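Local structure of phosphoribosylaminoimidazole-succinocarboxamide synthase (Saccharomyces cerevisiae, 2CNQ) at residues Asp9-Leu14 / Tyr88-Leu93; Lys19-Tyr24 / Leu31-Thr36; Tyr24-Gly29 / Ser106-Lys111; Arg73-Asp78 / Ile230-Val235. The protein catalyses the ATP-dependent joining of L-aspartate to 4-carboxy-5-aminoimidazole ribotide, forming SAICAR in de novo purine biosynthesis. All coordinates share one frame; numbering follows the deposited sequence.

Interaction 1: Asp9-Leu14 / Tyr88-Leu93; sequences DGILPL and YLPAKL
Ile11 meets Lys92 and Leu93 with two different branches. Its CD1 methyl lies against the aliphatic stem of Lys92, 3.5 Å from Lys92 CD, and the two side chains cross at about a right angle. Ile11 CG1 stands anti to the carbonyl carbon (chi1 -70°), which leaves Ile11 CG2 anti to the backbone N, 3.8 Å from Leu93 CD2; the Ile11 and Leu93 side chains slide past each other in opposite directions. Leu12 comes in beside it at a slant and splits its fork between two partners: Leu12 CD1 sits 3.7 Å from Leu93 CD1, and Leu12 CD2 touches the ring of Pro90 at CG, 3.9 Å away. Leu93 is thus wedged between neighbouring residues of 9-14, one methyl facing each. A turn sets up this surface, closed by the bond from Leu93 N to Pro90 O (2.9 Å). The contact joins the loop leading into strand 14-17 to the loop before helix 96-102, whose Tyr98 also touches Ile11, Lys92 and Leu93; the ammonium of Lys92 is engaged by Glu95. With Ile11 cut back to an alanine, the methylene stem of Lys92 would probably lose its apolar cover and a gap open beside Leu93 CD2. The two loops are held here by apolar contact without direct polar bonds, so the fit depends on methyl shape rather than on bond direction.

Interaction 2: Lys19-Tyr24 / Leu31-Thr36; sequences KVRDIY and LLFVAT. With ADP (adenosine-5'-diphosphate), chain B; ADP (adenosine-5'-diphosphate), chain F.
Val20 O is gripped twice by Thr36, by the backbone N at 2.9 Å and by the hydroxyl OG1 at 2.7 Å, the two donors reaching it from opposite faces of its carbonyl plane. This pair of hydrogen bonds closes the open end of the beta hairpin formed by strands 21-25 and 30-35 in an antiparallel four-stranded sheet. Asp22 with Val34 and Tyr24 with Leu32 are the hydrogen-bonded pairs, alternating with the non-hydrogen-bonded pairs Arg21-Ala35 and Ile23-Phe33. Arg21, Ile23, Phe33 and Ala35 project from the face that receives ADP; Asp22, Tyr24, Leu32 and Val34 from the other, where Asp22 is bound by Arg17, Arg38 and Thr6. The Arg21 chain, extended from CG to NE, lays CD over one face of the Phe33 ring, 3.3 Å from Phe33 CZ, and the guanidinium and ring planes are 30° apart. Beyond the ring, Arg21 NH1 donates to O1A of the alpha phosphate at 3.0 Å, while NH2 pairs with Glu234. Were Arg21 a methionine, Glu234 is likely to be left without its charged mate and O1A without this donor. From the backbone, ADP O2A accepts a bond from Val20 N (2.8 Å) and ADP O2A another from Arg21 N (2.8 Å); Lys19 N runs almost straight to O3B (175°). ADP O4' lies in the plane of the Phe33 ring at its edge, 3.4 Å from Phe33 CE2.

Interaction 3: Tyr24-Gly29 / Ser106-Lys111; sequences YEVDAG and SLLVHK. With ADP (adenosine-5'-diphosphate), chain B.
At the adenine end of the ADP pocket, the chain just past strand 21-25, at its turn into strand 30-35, meets the end of strand 106-110, and Gly29 touches Lys111. Lys111 N donates to Gly29 O at 2.9 Å, nearly straight at the hydrogen (166°) but coming from above the carbonyl plane. The same oxygen receives a water that links it to His110 ND1, and the CA-H of His110 approaches it too, which leaves this carbonyl well surrounded. The side chain of Lys111, in one of its two deposited conformers, starts with CG anti to the backbone N (chi1 -173°) and bends at chi3, bringing NZ back over the preceding carbonyl: Lys111 NZ to Ala28 O is 2.8 Å, again from above the plane. Glu25 OE1 makes a long salt bridge to Lys111 NZ, 3.8 Å. Two local motifs shape the partner chain: Val26 and Asp27 both face Thr30 in a classic beta bulge, and Asp27 OD2 accepts from Gly29 N (2.8 Å) in an Asx turn while also binding the Thr30 hydroxyl. Val26 CG2 meets Leu108 CD1 at 3.8 Å, the two side chains crossing at about a right angle. Leu108 N in turn bonds the aminoimidazole 4-carboxamide ribonucleotide modelled in a neighbouring site, where AMP is also seen. His110 O faces the adenine of ADP and accepts from its amino group N6 at 3.0 Å.

Interaction 4: Arg73-Asp78 / Ile230-Val235; sequences RNHLVD and ILVDEV. With ADP (adenosine-5'-diphosphate), chain B.
His75 turns one face of its imidazole to Val232, whose CA stands 3.7 Å from the ring centroid and 8° off the normal, a CH-pi contact. At its edge the ring meets adenine: His75 ND1 accepts from ADP N6 at 2.9 Å. Asp233 N adds a weak bond to ADP N7 (3.1 Å), so the two segments together read the Hoogsteen edge of the base. The His75 ring reaches this place with CG between the backbone N and the carbonyl carbon (chi1 65°). Phe33 meets it edge-to-face, and Phe65 also packs on it. Behind this shell, strand 73-74 runs parallel to strand 228-245 at the margin of the mixed sheet. Leu231 N bonds Arg73 O at 2.8 Å, and His75 N reaches Leu231 O through a weak, bent bond. Asn74 OD1 then accepts from Leu76 N (2.8 Å), an Asx turn that bends the chain just past the strand. Asp233, anchored to Lys217, receives Glu234 N on OD2 at 2.9 Å. Farther out, the Arg73 guanidinium, modelled in two conformers, lays one face over Ile230 CD1, 3.6 Å from Arg73 CZ, and its NH1 is paired with Asp223.

How the interactions relate
Interactions 2 and 4 are buried; interactions 1 and 3 are only partly so. Interaction 1, farthest from the centre of the chain, is apolar loop packing, whereas the other three all touch the same ADP and carry polar bonds. Interactions 2 and 3 share Tyr24 and one sheet: backbone bonds from Leu31 to Val109 and from Phe33 to Leu107 join strand 30-35 to 106-110. Interaction 1 docks on that sheet through Pro13 O and Glu25 N. His110 N and His75 O, with Leu108 and Val77, tie interaction 3 to interaction 4, whose own strands belong to the mixed sheet. Interaction 2 mainly serves the phosphates, interactions 3 and 4 the adenine; Arg21 and Glu234 bridge 2 and 4.

Interaction 1: Asp9-Leu14 / Tyr88-Leu93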
# COMPACT_ATOMS: atom_id res chain seq x y z
N ASP A 9 3.78 25.40 6.54
CA ASP A 9 4.24 26.60 7.20
C ASP A 9 4.35 26.45 8.69
O ASP A 9 4.14 27.38 9.45
CB ASP A 9 3.37 27.79 6.85
CG ASP A 9 3.54 28.17 5.41
OD1 ASP A 9 4.67 28.10 4.91
OD2 ASP A 9 2.56 28.52 4.76
N GLY A 10 4.73 25.27 9.11
CA GLY A 10 4.97 25.02 10.49
C GLY A 10 3.75 24.94 11.32
O GLY A 10 3.85 24.91 12.52
N ILE A 11 2.57 24.88 10.73
CA ILE A 11 1.36 24.88 11.49
C ILE A 11 1.27 23.65 12.36
O ILE A 11 0.77 23.71 13.46
CB ILE A 11 0.19 25.04 10.59
CG1 ILE A 11 0.21 26.47 10.03
CG2 ILE A 11 -1.11 24.77 11.29
CD1 ILE A 11 -0.65 26.61 8.82
N LEU A 12 1.76 22.53 11.85
CA LEU A 12 1.90 21.30 12.59
C LEU A 12 3.32 20.88 12.42
O LEU A 12 3.88 21.05 11.37
CB LEU A 12 1.05 20.20 12.03
CG LEU A 12 -0.43 20.45 12.03
CD1 LEU A 12 -1.10 19.32 11.32
CD2 LEU A 12 -0.96 20.63 13.42
N PRO A 13 3.89 20.24 13.42
CA PRO A 13 5.20 19.67 13.24
C PRO A 13 5.17 18.56 12.23
O PRO A 13 4.23 17.79 12.17
CB PRO A 13 5.52 19.12 14.61
CG PRO A 13 4.59 19.78 15.57
CD PRO A 13 3.35 20.02 14.76
N LEU A 14 6.23 18.47 11.48
CA LEU A 14 6.40 17.41 10.54
C LEU A 14 6.98 16.24 11.24
O LEU A 14 8.04 16.35 11.81
CB LEU A 14 7.29 17.89 9.43
CG LEU A 14 7.54 16.91 8.29
CD1 LEU A 14 6.28 16.61 7.54
CD2 LEU A 14 8.60 17.48 7.41
N TYR A 88 -10.95 18.77 12.60
CA TYR A 88 -10.05 18.21 13.57
C TYR A 88 -8.66 18.76 13.44
O TYR A 88 -7.77 18.29 14.11
CB TYR A 88 -10.02 16.70 13.40
CG TYR A 88 -11.28 16.06 13.84
CD1 TYR A 88 -12.43 16.13 13.08
CD2 TYR A 88 -11.33 15.37 15.02
CE1 TYR A 88 -13.58 15.57 13.53
CE2 TYR A 88 -12.47 14.80 15.46
CZ TYR A 88 -13.60 14.90 14.70
OH TYR A 88 -14.78 14.35 15.12
N LEU A 89 -8.47 19.77 12.62
CA LEU A 89 -7.21 20.39 12.43
C LEU A 89 -7.30 21.82 12.81
O LEU A 89 -8.36 22.41 12.81
CB LEU A 89 -6.79 20.29 10.97
CG LEU A 89 -6.57 18.87 10.49
CD1 LEU A 89 -6.33 18.90 9.00
CD2 LEU A 89 -5.40 18.23 11.19
N PRO A 90 -6.17 22.42 13.12
CA PRO A 90 -6.16 23.86 13.32
C PRO A 90 -6.88 24.56 12.20
O PRO A 90 -6.78 24.17 11.05
CB PRO A 90 -4.69 24.20 13.33
CG PRO A 90 -4.05 22.95 13.85
CD PRO A 90 -4.83 21.85 13.23
N ALA A 91 -7.59 25.59 12.56
CA ALA A 91 -8.38 26.33 11.62
C ALA A 91 -7.57 26.79 10.46
O ALA A 91 -8.06 26.85 9.35
CB ALA A 91 -9.02 27.51 12.30
N LYS A 92 -6.33 27.16 10.69
CA LYS A 92 -5.54 27.67 9.61
C LYS A 92 -5.44 26.68 8.47
O LYS A 92 -5.32 27.08 7.34
CB LYS A 92 -4.19 28.08 10.13
CG LYS A 92 -3.44 28.90 9.18
CD LYS A 92 -2.25 29.59 9.80
CE LYS A 92 -1.57 30.43 8.77
NZ LYS A 92 -2.47 31.46 8.21
N LEU A 93 -5.48 25.38 8.77
CA LEU A 93 -5.34 24.41 7.71
C LEU A 93 -6.54 24.30 6.82
O LEU A 93 -6.48 23.65 5.81
CB LEU A 93 -4.96 23.07 8.26
CG LEU A 93 -3.60 23.05 8.91
CD1 LEU A 93 -3.33 21.66 9.42
CD2 LEU A 93 -2.52 23.46 7.97

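Interaction 2: Lys19-Tyr24 / Leu31-Thr36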
# COMPACT_ATOMS: atom_id res chain seq x y z
N LYS A 19 8.11 8.20 1.14
CA LYS A 19 8.18 8.36 -0.28
C LYS A 19 6.93 9.00 -0.81
O LYS A 19 6.97 9.68 -1.81
CB LYS A 19 8.53 7.07 -0.95
CG LYS A 19 9.96 6.70 -0.59
CD LYS A 19 10.39 5.42 -1.23
CE LYS A 19 9.58 4.20 -0.75
NZ LYS A 19 9.75 3.97 0.72
N VAL A 20 5.83 8.73 -0.16
CA VAL A 20 4.55 9.20 -0.64
C VAL A 20 3.88 10.13 0.31
O VAL A 20 3.22 11.05 -0.11
CB VAL A 20 3.63 7.99 -0.92
CG1 VAL A 20 2.22 8.42 -1.20
CG2 VAL A 20 4.20 7.22 -2.08
N ARG A 21 3.99 9.90 1.60
CA ARG A 21 3.23 10.63 2.54
C ARG A 21 4.03 11.66 3.25
O ARG A 21 5.21 11.51 3.50
CB ARG A 21 2.59 9.71 3.52
CG ARG A 21 1.60 8.86 2.76
CD ARG A 21 1.25 7.62 3.42
NE ARG A 21 0.23 6.97 2.68
CZ ARG A 21 0.41 6.26 1.59
NH1 ARG A 21 1.59 5.82 1.24
NH2 ARG A 21 -0.65 5.96 0.87
N ASP A 22 3.35 12.74 3.57
CA ASP A 22 3.83 13.76 4.47
C ASP A 22 3.01 13.61 5.71
O ASP A 22 1.80 13.58 5.64
CB ASP A 22 3.66 15.15 3.90
CG ASP A 22 4.48 15.43 2.71
OD1 ASP A 22 4.45 16.61 2.26
OD2 ASP A 22 5.20 14.57 2.21
N ILE A 23 3.68 13.48 6.83
CA ILE A 23 3.03 13.08 8.05
C ILE A 23 3.29 14.13 9.07
O ILE A 23 4.44 14.41 9.36
CB ILE A 23 3.51 11.75 8.48
CG1 ILE A 23 3.32 10.75 7.34
CG2 ILE A 23 2.77 11.30 9.74
CD1 ILE A 23 3.90 9.47 7.62
N TYR A 24 2.25 14.72 9.59
CA TYR A 24 2.36 15.77 10.56
C TYR A 24 1.77 15.32 11.86
O TYR A 24 0.87 14.49 11.90
CB TYR A 24 1.61 17.00 10.09
CG TYR A 24 2.21 17.60 8.87
CD1 TYR A 24 3.15 18.59 8.96
CD2 TYR A 24 1.86 17.14 7.62
CE1 TYR A 24 3.70 19.14 7.86
CE2 TYR A 24 2.41 17.68 6.50
CZ TYR A 24 3.34 18.66 6.63
OH TYR A 24 3.92 19.24 5.55
N LEU A 31 -1.87 11.78 13.96
CA LEU A 31 -1.12 12.22 12.82
C LEU A 31 -2.06 12.65 11.75
O LEU A 31 -3.12 12.11 11.56
CB LEU A 31 -0.28 11.09 12.28
CG LEU A 31 0.69 10.50 13.25
CD1 LEU A 31 1.25 9.24 12.63
CD2 LEU A 31 1.77 11.46 13.61
N LEU A 32 -1.60 13.62 10.99
CA LEU A 32 -2.18 14.03 9.73
C LEU A 32 -1.35 13.32 8.68
O LEU A 32 -0.18 13.58 8.52
CB LEU A 32 -2.11 15.52 9.60
CG LEU A 32 -2.50 16.08 8.28
CD1 LEU A 32 -3.91 15.73 7.98
CD2 LEU A 32 -2.27 17.56 8.24
N PHE A 33 -1.98 12.39 8.00
CA PHE A 33 -1.31 11.43 7.17
C PHE A 33 -1.67 11.77 5.73
O PHE A 33 -2.74 11.42 5.28
CB PHE A 33 -1.88 10.08 7.62
CG PHE A 33 -1.14 8.89 7.13
CD1 PHE A 33 -1.70 8.05 6.20
CD2 PHE A 33 0.04 8.55 7.67
CE1 PHE A 33 -1.06 6.89 5.84
CE2 PHE A 33 0.69 7.39 7.32
CZ PHE A 33 0.13 6.57 6.39
N VAL A 34 -0.79 12.49 5.09
CA VAL A 34 -1.11 13.10 3.83
C VAL A 34 -0.45 12.32 2.74
O VAL A 34 0.76 12.26 2.69
CB VAL A 34 -0.67 14.56 3.76
CG1 VAL A 34 -1.24 15.16 2.50
CG2 VAL A 34 -1.10 15.32 4.98
N ALA A 35 -1.22 11.75 1.84
CA ALA A 35 -0.67 11.10 0.69
C ALA A 35 -0.49 12.14 -0.37
O ALA A 35 -1.45 12.67 -0.89
CB ALA A 35 -1.54 9.99 0.22
N THR A 36 0.74 12.44 -0.68
CA THR A 36 1.05 13.32 -1.76
C THR A 36 0.88 12.55 -3.05
O THR A 36 0.44 11.42 -3.05
CB THR A 36 2.44 13.89 -1.64
OG1 THR A 36 3.39 12.91 -2.00
CG2 THR A 36 2.69 14.48 -0.28
PB ADP B . 7.33 4.85 3.02
O1B ADP B . 6.49 3.85 2.38
O2B ADP B . 8.14 4.29 4.11
O3B ADP B . 8.19 5.66 2.19
PA ADP B . 4.99 6.47 3.25
O1A ADP B . 4.08 5.40 2.83
O2A ADP B . 5.25 7.57 2.34
O3A ADP B . 6.35 5.87 3.75
O5' ADP B . 4.49 7.12 4.59
C5' ADP B . 3.80 6.44 5.62
C4' ADP B . 4.71 6.27 6.80
O4' ADP B . 3.88 6.31 7.95
C3' ADP B . 5.41 4.95 6.84
O3' ADP B . 6.59 5.04 7.59
C2' ADP B . 4.43 4.10 7.62
O2' ADP B . 5.00 2.96 8.18
C1' ADP B . 4.00 5.08 8.64
N9 ADP B . 2.73 4.83 9.27
C8 ADP B . 1.63 4.35 8.68
N7 ADP B . 0.60 4.33 9.48
C5 ADP B . 1.06 4.81 10.64
C6 ADP B . 0.48 5.09 11.90
N6 ADP B . -0.80 4.86 12.13
N1 ADP B . 1.25 5.51 12.90
C2 ADP B . 2.53 5.78 12.65
N3 ADP B . 3.17 5.64 11.50
C4 ADP B . 2.42 5.15 10.51
PB ADP F . 9.01 2.10 -3.36
O1B ADP F . 9.70 3.38 -3.05
O2B ADP F . 9.06 1.08 -2.26
O3B ADP F . 7.64 2.36 -3.93
PA ADP F . 9.02 -0.01 -4.84
O1A ADP F . 9.24 -0.58 -6.19
O2A ADP F . 7.55 0.04 -4.63
O3A ADP F . 9.80 1.32 -4.53
O5' ADP F . 9.58 -0.94 -3.70
C5' ADP F . 8.87 -2.11 -3.38
C4' ADP F . 9.60 -3.03 -2.42
O4' ADP F . 10.75 -3.51 -3.11
C3' ADP F . 10.05 -2.26 -1.21
O3' ADP F . 10.06 -3.12 -0.08
C2' ADP F . 11.44 -1.87 -1.59
O2' ADP F . 12.26 -1.71 -0.46
C1' ADP F . 11.90 -3.05 -2.41
N9 ADP F . 12.90 -2.71 -3.41
C8 ADP F . 12.91 -1.59 -4.11
N7 ADP F . 13.97 -1.55 -4.94
C5 ADP F . 14.63 -2.68 -4.76
C6 ADP F . 15.84 -3.20 -5.37
N6 ADP F . 16.47 -2.46 -6.31
N1 ADP F . 16.24 -4.41 -4.93
C2 ADP F . 15.57 -5.11 -3.97
N3 ADP F . 14.44 -4.67 -3.37
C4 ADP F . 13.94 -3.46 -3.74

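Interaction 3: Tyr24-Gly29 / Ser106-Lys111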
# COMPACT_ATOMS: atom_id res chain seq x y z
N TYR A 24 2.25 14.72 9.59
CA TYR A 24 2.36 15.77 10.56
C TYR A 24 1.77 15.32 11.86
O TYR A 24 0.87 14.49 11.90
CB TYR A 24 1.61 17.00 10.09
CG TYR A 24 2.21 17.60 8.87
CD1 TYR A 24 3.15 18.59 8.96
CD2 TYR A 24 1.86 17.14 7.62
CE1 TYR A 24 3.70 19.14 7.86
CE2 TYR A 24 2.41 17.68 6.50
CZ TYR A 24 3.34 18.66 6.63
OH TYR A 24 3.92 19.24 5.55
N GLU A 25 2.21 15.95 12.92
CA GLU A 25 1.69 15.67 14.23
C GLU A 25 0.57 16.59 14.53
O GLU A 25 0.76 17.80 14.61
CB GLU A 25 2.77 15.86 15.25
CG GLU A 25 2.26 15.83 16.65
CD GLU A 25 3.39 15.93 17.61
OE1 GLU A 25 4.32 15.09 17.57
OE2 GLU A 25 3.39 16.89 18.36
N VAL A 26 -0.59 16.04 14.71
CA VAL A 26 -1.73 16.81 15.12
C VAL A 26 -1.68 17.01 16.60
O VAL A 26 -1.95 18.09 17.10
CB VAL A 26 -3.00 16.15 14.66
CG1 VAL A 26 -4.21 16.86 15.19
CG2 VAL A 26 -3.03 16.16 13.16
N ASP A 27 -1.40 15.95 17.32
CA ASP A 27 -1.22 16.05 18.72
C ASP A 27 -0.47 14.85 19.11
O ASP A 27 0.02 14.08 18.29
CB ASP A 27 -2.56 16.20 19.45
CG ASP A 27 -3.48 15.04 19.25
OD1 ASP A 27 -4.67 15.28 19.22
OD2 ASP A 27 -3.03 13.89 19.10
N ALA A 28 -0.34 14.68 20.40
CA ALA A 28 0.49 13.64 20.88
C ALA A 28 0.12 12.28 20.35
O ALA A 28 0.96 11.43 20.25
CB ALA A 28 0.46 13.64 22.39
N GLY A 29 -1.13 12.04 20.06
CA GLY A 29 -1.56 10.74 19.63
C GLY A 29 -1.99 10.62 18.20
O GLY A 29 -2.42 9.55 17.80
N SER A 106 -5.82 13.19 2.84
CA SER A 106 -5.33 13.20 4.19
C SER A 106 -6.18 12.36 5.05
O SER A 106 -7.40 12.44 5.02
CB SER A 106 -5.32 14.61 4.73
OG SER A 106 -4.45 15.42 4.00
N LEU A 107 -5.54 11.60 5.89
CA LEU A 107 -6.22 10.85 6.91
C LEU A 107 -5.74 11.32 8.24
O LEU A 107 -4.57 11.55 8.44
CB LEU A 107 -5.97 9.37 6.76
CG LEU A 107 -6.51 8.84 5.45
CD1 LEU A 107 -6.07 7.44 5.28
CD2 LEU A 107 -7.99 8.91 5.39
N LEU A 108 -6.66 11.43 9.15
CA LEU A 108 -6.35 11.68 10.53
C LEU A 108 -6.26 10.32 11.16
O LEU A 108 -7.23 9.58 11.13
CB LEU A 108 -7.46 12.49 11.14
CG LEU A 108 -7.21 12.98 12.51
CD1 LEU A 108 -6.13 14.02 12.50
CD2 LEU A 108 -8.48 13.54 13.07
N VAL A 109 -5.10 9.99 11.66
CA VAL A 109 -4.87 8.65 12.12
C VAL A 109 -4.26 8.69 13.47
O VAL A 109 -3.59 9.61 13.87
CB VAL A 109 -3.98 7.85 11.16
CG1 VAL A 109 -4.60 7.85 9.77
CG2 VAL A 109 -2.60 8.36 11.11
N HIS A 110 -4.51 7.64 14.19
CA HIS A 110 -3.88 7.43 15.43
C HIS A 110 -2.47 6.97 15.20
O HIS A 110 -2.21 6.09 14.42
CB HIS A 110 -4.61 6.32 16.15
CG HIS A 110 -5.99 6.69 16.57
ND1 HIS A 110 -6.23 7.51 17.65
CD2 HIS A 110 -7.20 6.34 16.08
CE1 HIS A 110 -7.54 7.66 17.78
NE2 HIS A 110 -8.15 6.94 16.86
N LYS A 111 -1.55 7.57 15.91
CA LYS A 111 -0.19 7.11 15.91
C LYS A 111 -0.19 5.77 16.55
O LYS A 111 -0.69 5.61 17.64
CB LYS A 111 0.63 8.20 16.61
CG LYS A 111 2.10 8.00 16.56
CD LYS A 111 2.88 9.04 17.40
CE LYS A 111 2.37 10.54 17.36
NZ LYS A 111 3.04 11.60 18.34
PB ADP B . 7.33 4.85 3.02
O1B ADP B . 6.49 3.85 2.38
O2B ADP B . 8.14 4.29 4.11
O3B ADP B . 8.19 5.66 2.19
PA ADP B . 4.99 6.47 3.25
O1A ADP B . 4.08 5.40 2.83
O2A ADP B . 5.25 7.57 2.34
O3A ADP B . 6.35 5.87 3.75
O5' ADP B . 4.49 7.12 4.59
C5' ADP B . 3.80 6.44 5.62
C4' ADP B . 4.71 6.27 6.80
O4' ADP B . 3.88 6.31 7.95
C3' ADP B . 5.41 4.95 6.84
O3' ADP B . 6.59 5.04 7.59
C2' ADP B . 4.43 4.10 7.62
O2' ADP B . 5.00 2.96 8.18
C1' ADP B . 4.00 5.08 8.64
N9 ADP B . 2.73 4.83 9.27
C8 ADP B . 1.63 4.35 8.68
N7 ADP B . 0.60 4.33 9.48
C5 ADP B . 1.06 4.81 10.64
C6 ADP B . 0.48 5.09 11.90
N6 ADP B . -0.80 4.86 12.13
N1 ADP B . 1.25 5.51 12.90
C2 ADP B . 2.53 5.78 12.65
N3 ADP B . 3.17 5.64 11.50
C4 ADP B . 2.42 5.15 10.51
O HOH W 1 -4.16 8.07 19.31

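Interaction 4: Arg73-Asp78 / Ile230-Val235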
# COMPACT_ATOMS: atom_id res chain seq x y z
N ARG A 73 -9.22 -3.72 13.47
CA ARG A 73 -9.12 -2.35 13.86
C ARG A 73 -8.19 -1.63 12.95
O ARG A 73 -7.24 -2.22 12.49
CB ARG A 73 -8.56 -2.23 15.27
CG ARG A 73 -9.56 -2.53 16.36
CD ARG A 73 -8.98 -2.21 17.71
NE ARG A 73 -8.55 -0.82 17.78
CZ ARG A 73 -7.74 -0.33 18.71
NH1 ARG A 73 -7.29 -1.11 19.68
NH2 ARG A 73 -7.39 0.95 18.68
N ASN A 74 -8.42 -0.36 12.75
CA ASN A 74 -7.53 0.41 11.92
C ASN A 74 -7.14 1.69 12.58
O ASN A 74 -7.65 2.06 13.61
CB ASN A 74 -8.13 0.61 10.55
CG ASN A 74 -9.35 1.45 10.60
OD1 ASN A 74 -9.30 2.57 11.10
ND2 ASN A 74 -10.44 0.94 10.12
N HIS A 75 -6.22 2.39 11.96
CA HIS A 75 -5.67 3.59 12.53
C HIS A 75 -6.48 4.82 12.32
O HIS A 75 -6.10 5.87 12.79
CB HIS A 75 -4.26 3.84 12.05
CG HIS A 75 -4.09 4.13 10.62
ND1 HIS A 75 -2.91 4.65 10.20
CD2 HIS A 75 -4.89 4.01 9.55
CE1 HIS A 75 -2.98 4.83 8.91
NE2 HIS A 75 -4.17 4.43 8.49
N LEU A 76 -7.58 4.75 11.61
CA LEU A 76 -8.30 5.97 11.34
C LEU A 76 -8.86 6.53 12.62
O LEU A 76 -9.41 5.80 13.43
CB LEU A 76 -9.44 5.71 10.42
CG LEU A 76 -9.06 5.18 9.07
CD1 LEU A 76 -10.32 4.91 8.28
CD2 LEU A 76 -8.14 6.12 8.34
N VAL A 77 -8.79 7.83 12.79
CA VAL A 77 -9.53 8.50 13.80
C VAL A 77 -10.97 8.57 13.32
O VAL A 77 -11.26 8.93 12.21
CB VAL A 77 -8.97 9.87 14.05
CG1 VAL A 77 -9.83 10.66 15.00
CG2 VAL A 77 -7.57 9.76 14.58
N ASP A 78 -11.88 8.34 14.23
CA ASP A 78 -13.26 8.62 13.95
C ASP A 78 -13.45 10.10 13.67
O ASP A 78 -12.98 10.98 14.38
CB ASP A 78 -14.10 8.24 15.15
CG ASP A 78 -14.15 6.76 15.38
OD1 ASP A 78 -13.66 5.98 14.53
OD2 ASP A 78 -14.69 6.37 16.43
N ILE A 230 -3.51 -3.62 14.51
CA ILE A 230 -4.16 -2.50 13.91
C ILE A 230 -3.71 -2.45 12.48
O ILE A 230 -2.53 -2.50 12.19
CB ILE A 230 -3.73 -1.19 14.57
CG1 ILE A 230 -3.79 -1.28 16.08
CG2 ILE A 230 -4.54 -0.06 14.05
CD1 ILE A 230 -5.09 -1.50 16.62
N LEU A 231 -4.64 -2.29 11.57
CA LEU A 231 -4.30 -2.05 10.20
C LEU A 231 -4.00 -0.59 10.05
O LEU A 231 -4.81 0.26 10.38
CB LEU A 231 -5.49 -2.47 9.35
CG LEU A 231 -5.22 -2.50 7.86
CD1 LEU A 231 -4.18 -3.48 7.49
CD2 LEU A 231 -6.51 -2.82 7.17
N VAL A 232 -2.80 -0.30 9.60
CA VAL A 232 -2.34 1.06 9.51
C VAL A 232 -1.95 1.37 8.08
O VAL A 232 -2.25 0.63 7.16
CB VAL A 232 -1.20 1.34 10.49
CG1 VAL A 232 -1.63 0.99 11.88
CG2 VAL A 232 0.05 0.61 10.12
N ASP A 233 -1.34 2.50 7.88
CA ASP A 233 -0.79 2.86 6.61
C ASP A 233 -1.87 2.91 5.55
O ASP A 233 -2.91 3.47 5.80
CB ASP A 233 0.39 1.98 6.26
CG ASP A 233 1.26 2.56 5.21
OD1 ASP A 233 1.94 3.56 5.50
OD2 ASP A 233 1.27 1.99 4.11
N GLU A 234 -1.54 2.44 4.38
CA GLU A 234 -2.46 2.32 3.30
C GLU A 234 -2.81 0.88 3.10
O GLU A 234 -2.08 -0.01 3.48
CB GLU A 234 -1.89 2.91 2.03
CG GLU A 234 -0.81 2.07 1.42
CD GLU A 234 -0.21 2.67 0.20
OE1 GLU A 234 0.98 2.40 -0.02
OE2 GLU A 234 -0.91 3.37 -0.54
N VAL A 235 -3.93 0.68 2.47
CA VAL A 235 -4.47 -0.65 2.32
C VAL A 235 -4.89 -0.84 0.90
O VAL A 235 -5.72 -0.11 0.40
CB VAL A 235 -5.65 -0.86 3.25
CG1 VAL A 235 -6.13 -2.27 3.09
CG2 VAL A 235 -5.28 -0.56 4.67
PB ADP B . 7.33 4.85 3.02
O1B ADP B . 6.49 3.85 2.38
O2B ADP B . 8.14 4.29 4.11
O3B ADP B . 8.19 5.66 2.19
PA ADP B . 4.99 6.47 3.25
O1A ADP B . 4.08 5.40 2.83
O2A ADP B . 5.25 7.57 2.34
O3A ADP B . 6.35 5.87 3.75
O5' ADP B . 4.49 7.12 4.59
C5' ADP B . 3.80 6.44 5.62
C4' ADP B . 4.71 6.27 6.80
O4' ADP B . 3.88 6.31 7.95
C3' ADP B . 5.41 4.95 6.84
O3' ADP B . 6.59 5.04 7.59
C2' ADP B . 4.43 4.10 7.62
O2' ADP B . 5.00 2.96 8.18
C1' ADP B . 4.00 5.08 8.64
N9 ADP B . 2.73 4.83 9.27
C8 ADP B . 1.63 4.35 8.68
N7 ADP B . 0.60 4.33 9.48
C5 ADP B . 1.06 4.81 10.64
C6 ADP B . 0.48 5.09 11.90
N6 ADP B . -0.80 4.86 12.13
N1 ADP B . 1.25 5.51 12.90
C2 ADP B . 2.53 5.78 12.65
N3 ADP B . 3.17 5.64 11.50
C4 ADP B . 2.42 5.15 10.51